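Local atomic coordinates of hypothetical protein (Caulobacter vibrioides, PDB entry 2QAS), a protein that probably acts as an adaptor of the SspB family, delivering ssrA-tagged proteins to the ClpX unfoldase for degradation. Residues L103-Y107 / A108-R112; S59-Q62 / D63-S66. One frame throughout, in Å; residues are numbered along the deposited sequence.

Contact 1: residues L103-Y107 / A108-R112; sequences LSVPY and AALTR
Val105 and Leu110 meet almost at right angles, methyl against methyl, with CG1 of Val105 3.8 Å from CD1 of Leu110. Val105 turns CG1 anti to its backbone N (chi1 -179°), and this brings the same methyl close to Ala109 as well, 4.1 Å from its CB. The small bump of Ala109 CB settles into the notch between that methyl and the proline ring, lying 3.9 Å from Pro106 CD. Leu110 fills the next hollow along: its CD1 also reaches the carbonyl of Pro106, 3.5 Å from O, while its CD2 comes up at the edge of the Tyr107 ring, near the ring plane and 4.4 Å from Tyr107 CD2. The two branches of one leucine thus bridge the valine and the tyrosine.

The backbone beneath makes two overlapping beta-turns, which take the chain from strand 99-106 of the three-stranded sheet into strand 110-115 of the four-stranded one, consistent with the Sm-like fold of SspB proteins. Ala109 N donates to Pro106 O at 3.0 Å, and one residue later Leu110 N donates to Tyr107 O at 3.2 Å. Just beyond, Thr111 and Arg112 both face Thr50 in a classic beta bulge.

Neighbouring elements cover these side chains. Phe90 covers Val105 and Leu110 together, Phe51 adds to Val105, and Ile49 to Leu110. The Tyr107 ring packs against Lys29 and Leu32 of helix 16-35, which also touches Leu110 through Val28, and the tyrosine hydroxyl is tied down by a hydrogen bond with the carbonyl O of Gly86.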
loop_
_atom_site.group_PDB
_atom_site.type_symbol
_atom_site.label_atom_id
_atom_site.label_comp_id
_atom_site.label_asym_id
_atom_site.label_seq_id
_atom_site.Cartn_x
_atom_site.Cartn_y
_atom_site.Cartn_z
ATOM N N LEU A 103 16.444 5.398 18.425
ATOM C CA LEU A 103 15.494 6.226 17.698
ATOM C C LEU A 103 14.202 5.483 17.454
ATOM O O LEU A 103 14.198 4.271 17.222
ATOM C CB LEU A 103 16.047 6.615 16.333
ATOM C CG LEU A 103 17.133 7.668 16.224
ATOM C CD1 LEU A 103 17.510 7.793 14.757
ATOM C CD2 LEU A 103 16.632 9.002 16.767
ATOM N N SER A 104 13.108 6.231 17.489
ATOM C CA SER A 104 11.790 5.692 17.214
ATOM C C SER A 104 11.200 6.580 16.145
ATOM O O SER A 104 11.135 7.796 16.311
ATOM C CB SER A 104 10.915 5.708 18.459
ATOM O OG SER A 104 11.115 4.513 19.184
ATOM N N VAL A 105 10.786 5.973 15.043
ATOM C CA VAL A 105 10.222 6.740 13.945
ATOM C C VAL A 105 8.909 6.152 13.453
ATOM O O VAL A 105 8.826 4.959 13.157
ATOM C CB VAL A 105 11.216 6.804 12.765
ATOM C CG1 VAL A 105 10.626 7.619 11.625
ATOM C CG2 VAL A 105 12.534 7.398 13.240
ATOM N N PRO A 106 7.852 6.979 13.383
ATOM C CA PRO A 106 6.572 6.449 12.907
ATOM C C PRO A 106 6.652 6.370 11.391
ATOM O O PRO A 106 7.391 7.134 10.764
ATOM C CB PRO A 106 5.559 7.505 13.369
ATOM C CG PRO A 106 6.243 8.190 14.509
ATOM C CD PRO A 106 7.661 8.299 14.008
ATOM N N TYR A 107 5.918 5.445 10.790
ATOM C CA TYR A 107 5.951 5.361 9.342
ATOM C C TYR A 107 5.336 6.625 8.756
ATOM O O TYR A 107 5.630 7.004 7.625
ATOM C CB TYR A 107 5.221 4.109 8.879
ATOM C CG TYR A 107 5.867 2.868 9.441
ATOM C CD1 TYR A 107 5.229 2.107 10.415
ATOM C CD2 TYR A 107 7.154 2.491 9.046
ATOM C CE1 TYR A 107 5.855 0.999 10.986
ATOM C CE2 TYR A 107 7.788 1.387 9.610
ATOM C CZ TYR A 107 7.135 0.646 10.581
ATOM O OH TYR A 107 7.758 -0.433 11.162
ATOM N N ALA A 108 4.507 7.293 9.551
ATOM C CA ALA A 108 3.858 8.525 9.129
ATOM C C ALA A 108 4.878 9.655 8.962
ATOM O O ALA A 108 4.682 10.572 8.159
ATOM C CB ALA A 108 2.807 8.928 10.147
ATOM N N ALA A 109 5.972 9.591 9.714
ATOM C CA ALA A 109 6.988 10.632 9.634
ATOM C C ALA A 109 7.858 10.511 8.383
ATOM O O ALA A 109 8.508 11.470 7.987
ATOM C CB ALA A 109 7.846 10.604 10.877
ATOM N N LEU A 110 7.853 9.341 7.755
ATOM C CA LEU A 110 8.659 9.109 6.562
ATOM C C LEU A 110 8.377 10.049 5.407
ATOM O O LEU A 110 7.230 10.424 5.164
ATOM C CB LEU A 110 8.474 7.678 6.073
ATOM C CG LEU A 110 9.467 6.655 6.609
ATOM C CD1 LEU A 110 9.583 6.757 8.119
ATOM C CD2 LEU A 110 8.994 5.282 6.190
ATOM N N THR A 111 9.432 10.421 4.688
ATOM C CA THR A 111 9.283 11.293 3.537
ATOM C C THR A 111 10.046 10.727 2.344
ATOM O O THR A 111 9.816 11.122 1.205
ATOM C CB THR A 111 9.778 12.730 3.825
ATOM O OG1 THR A 111 11.202 12.741 3.926
ATOM C CG2 THR A 111 9.189 13.248 5.125
ATOM N N ARG A 112 10.951 9.790 2.590
ATOM C CA ARG A 112 11.691 9.218 1.479
ATOM C C ARG A 112 12.257 7.844 1.807
ATOM O O ARG A 112 12.615 7.569 2.951
ATOM C CB ARG A 112 12.822 10.158 1.059
ATOM C CG ARG A 112 13.353 9.868 -0.332
ATOM C CD ARG A 112 14.845 10.113 -0.433
ATOM N NE ARG A 112 15.354 9.774 -1.761
ATOM C CZ ARG A 112 16.638 9.557 -2.040
ATOM N NH1 ARG A 112 17.553 9.641 -1.076
ATOM N NH2 ARG A 112 17.009 9.251 -3.282
#

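Contact 2: residues S59-Q62 / D63-S66; sequences SGPQ and DLLS
Gln62 O takes two hydrogen bonds from Ser66, one from the backbone and one from the side chain. Ser66 N lies 3.1 Å from Gln62 O and Ser66 OG lies 2.7 Å from it, the two donors arriving from opposite faces of the carbonyl plane. The serine can do both because OG stands anti to its own carbonyl carbon (chi1 -55°), folding the hydroxyl back toward the preceding turn. One residue earlier, Leu65 N donates to Pro61 O, 3.0 Å away.

These backbone bonds run from each residue to the one four earlier and mark the opening turn of helix 62-67, with Pro61 at the N-cap; the loop from strand 47-52 leads into it. Gly60, without a side chain, lets the chain pass close under Leu65.

The apolar contact between loop and helix is that of Pro61 with Leu64. The two lie side by side and point the same way, CD of the proline 4.0 Å from CD2 of the leucine. Leu65, from the next position, makes van der Waals contact with two carbonyl oxygens of the loop, setting CD1 3.6 Å from Gly60 O and CG 3.4 Å from Pro61 O.

Charge enters through Asp63. Its CG sits between the backbone N and the carbonyl carbon (chi1 56°), which turns OD1 to Pro61 CB, and OD2 makes a long, weak ion pair with Lys101. So near the helix start, the negative group would probably be favoured by the helix dipole.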
loop_
_atom_site.group_PDB
_atom_site.type_symbol
_atom_site.label_atom_id
_atom_site.label_comp_id
_atom_site.label_asym_id
_atom_site.label_seq_id
_atom_site.Cartn_x
_atom_site.Cartn_y
_atom_site.Cartn_z
ATOM N N SER A 59 11.013 9.965 18.740
ATOM C CA SER A 59 11.785 10.212 19.941
ATOM C C SER A 59 13.249 9.891 19.679
ATOM O O SER A 59 13.572 9.042 18.854
ATOM C CB SER A 59 11.246 9.356 21.084
ATOM O OG SER A 59 11.116 8.010 20.663
ATOM N N GLY A 60 14.132 10.584 20.382
ATOM C CA GLY A 60 15.554 10.359 20.213
ATOM C C GLY A 60 16.305 11.250 21.173
ATOM O O GLY A 60 15.685 12.077 21.838
ATOM N N PRO A 61 17.633 11.112 21.282
ATOM C CA PRO A 61 18.340 11.988 22.217
ATOM C C PRO A 61 18.038 13.438 21.847
ATOM O O PRO A 61 18.049 13.804 20.668
ATOM C CB PRO A 61 19.806 11.617 21.999
ATOM C CG PRO A 61 19.732 10.185 21.559
ATOM C CD PRO A 61 18.573 10.215 20.592
ATOM N N GLN A 62 17.755 14.251 22.858
ATOM C CA GLN A 62 17.434 15.660 22.654
ATOM C C GLN A 62 18.531 16.366 21.855
ATOM O O GLN A 62 18.246 17.170 20.967
ATOM C CB GLN A 62 17.245 16.353 24.012
ATOM C CG GLN A 62 16.189 17.458 24.009
ATOM C CD GLN A 62 16.028 18.135 25.366
ATOM O OE1 GLN A 62 16.917 18.855 25.822
ATOM N NE2 GLN A 62 14.890 17.900 26.018
ATOM N N ASP A 63 19.782 16.056 22.176
ATOM C CA ASP A 63 20.927 16.657 21.499
ATOM C C ASP A 63 20.889 16.371 20.004
ATOM O O ASP A 63 20.998 17.280 19.182
ATOM C CB ASP A 63 22.233 16.113 22.086
ATOM C CG ASP A 63 22.311 14.588 22.032
ATOM O OD1 ASP A 63 21.568 13.926 22.796
ATOM O OD2 ASP A 63 23.110 14.055 21.221
ATOM N N LEU A 64 20.735 15.098 19.664
ATOM C CA LEU A 64 20.687 14.661 18.275
ATOM C C LEU A 64 19.555 15.317 17.489
ATOM O O LEU A 64 19.782 15.878 16.419
ATOM C CB LEU A 64 20.538 13.139 18.225
ATOM C CG LEU A 64 20.373 12.492 16.851
ATOM C CD1 LEU A 64 21.549 12.856 15.966
ATOM C CD2 LEU A 64 20.257 10.986 17.017
ATOM N N LEU A 65 18.341 15.243 18.022
ATOM C CA LEU A 65 17.173 15.829 17.368
ATOM C C LEU A 65 17.358 17.316 17.074
ATOM O O LEU A 65 16.908 17.810 16.041
ATOM C CB LEU A 65 15.927 15.638 18.236
ATOM C CG LEU A 65 15.457 14.209 18.513
ATOM C CD1 LEU A 65 14.194 14.242 19.368
ATOM C CD2 LEU A 65 15.198 13.495 17.202
ATOM N N SER A 66 18.017 18.024 17.987
ATOM C CA SER A 66 18.267 19.459 17.838
ATOM C C SER A 66 19.201 19.763 16.667
ATOM O O SER A 66 19.133 20.833 16.060
ATOM C CB SER A 66 18.876 20.017 19.124
ATOM O OG SER A 66 18.053 19.726 20.239
#

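Contact 2 precedes contact 1 along the chain, and their centres lie 14 Å apart, yet the two touch directly. Ser104 N probably donates a hydrogen bond to Ser59 O, at 3.2 Å, so the end of the loop before the short helix is joined to the strand that feeds the turn of contact 1. Beside this bond Leu103 serves as the apolar bridge: its CD2 sits 3.9 Å from Gly60 CA and 4.1 Å from Leu64 CD2. Contact 1 is buried near the middle of the chain, whereas contact 2 is on the surface, about 16 Å from the chain centre, laid against the edge strand 99-106 of the three-stranded sheet.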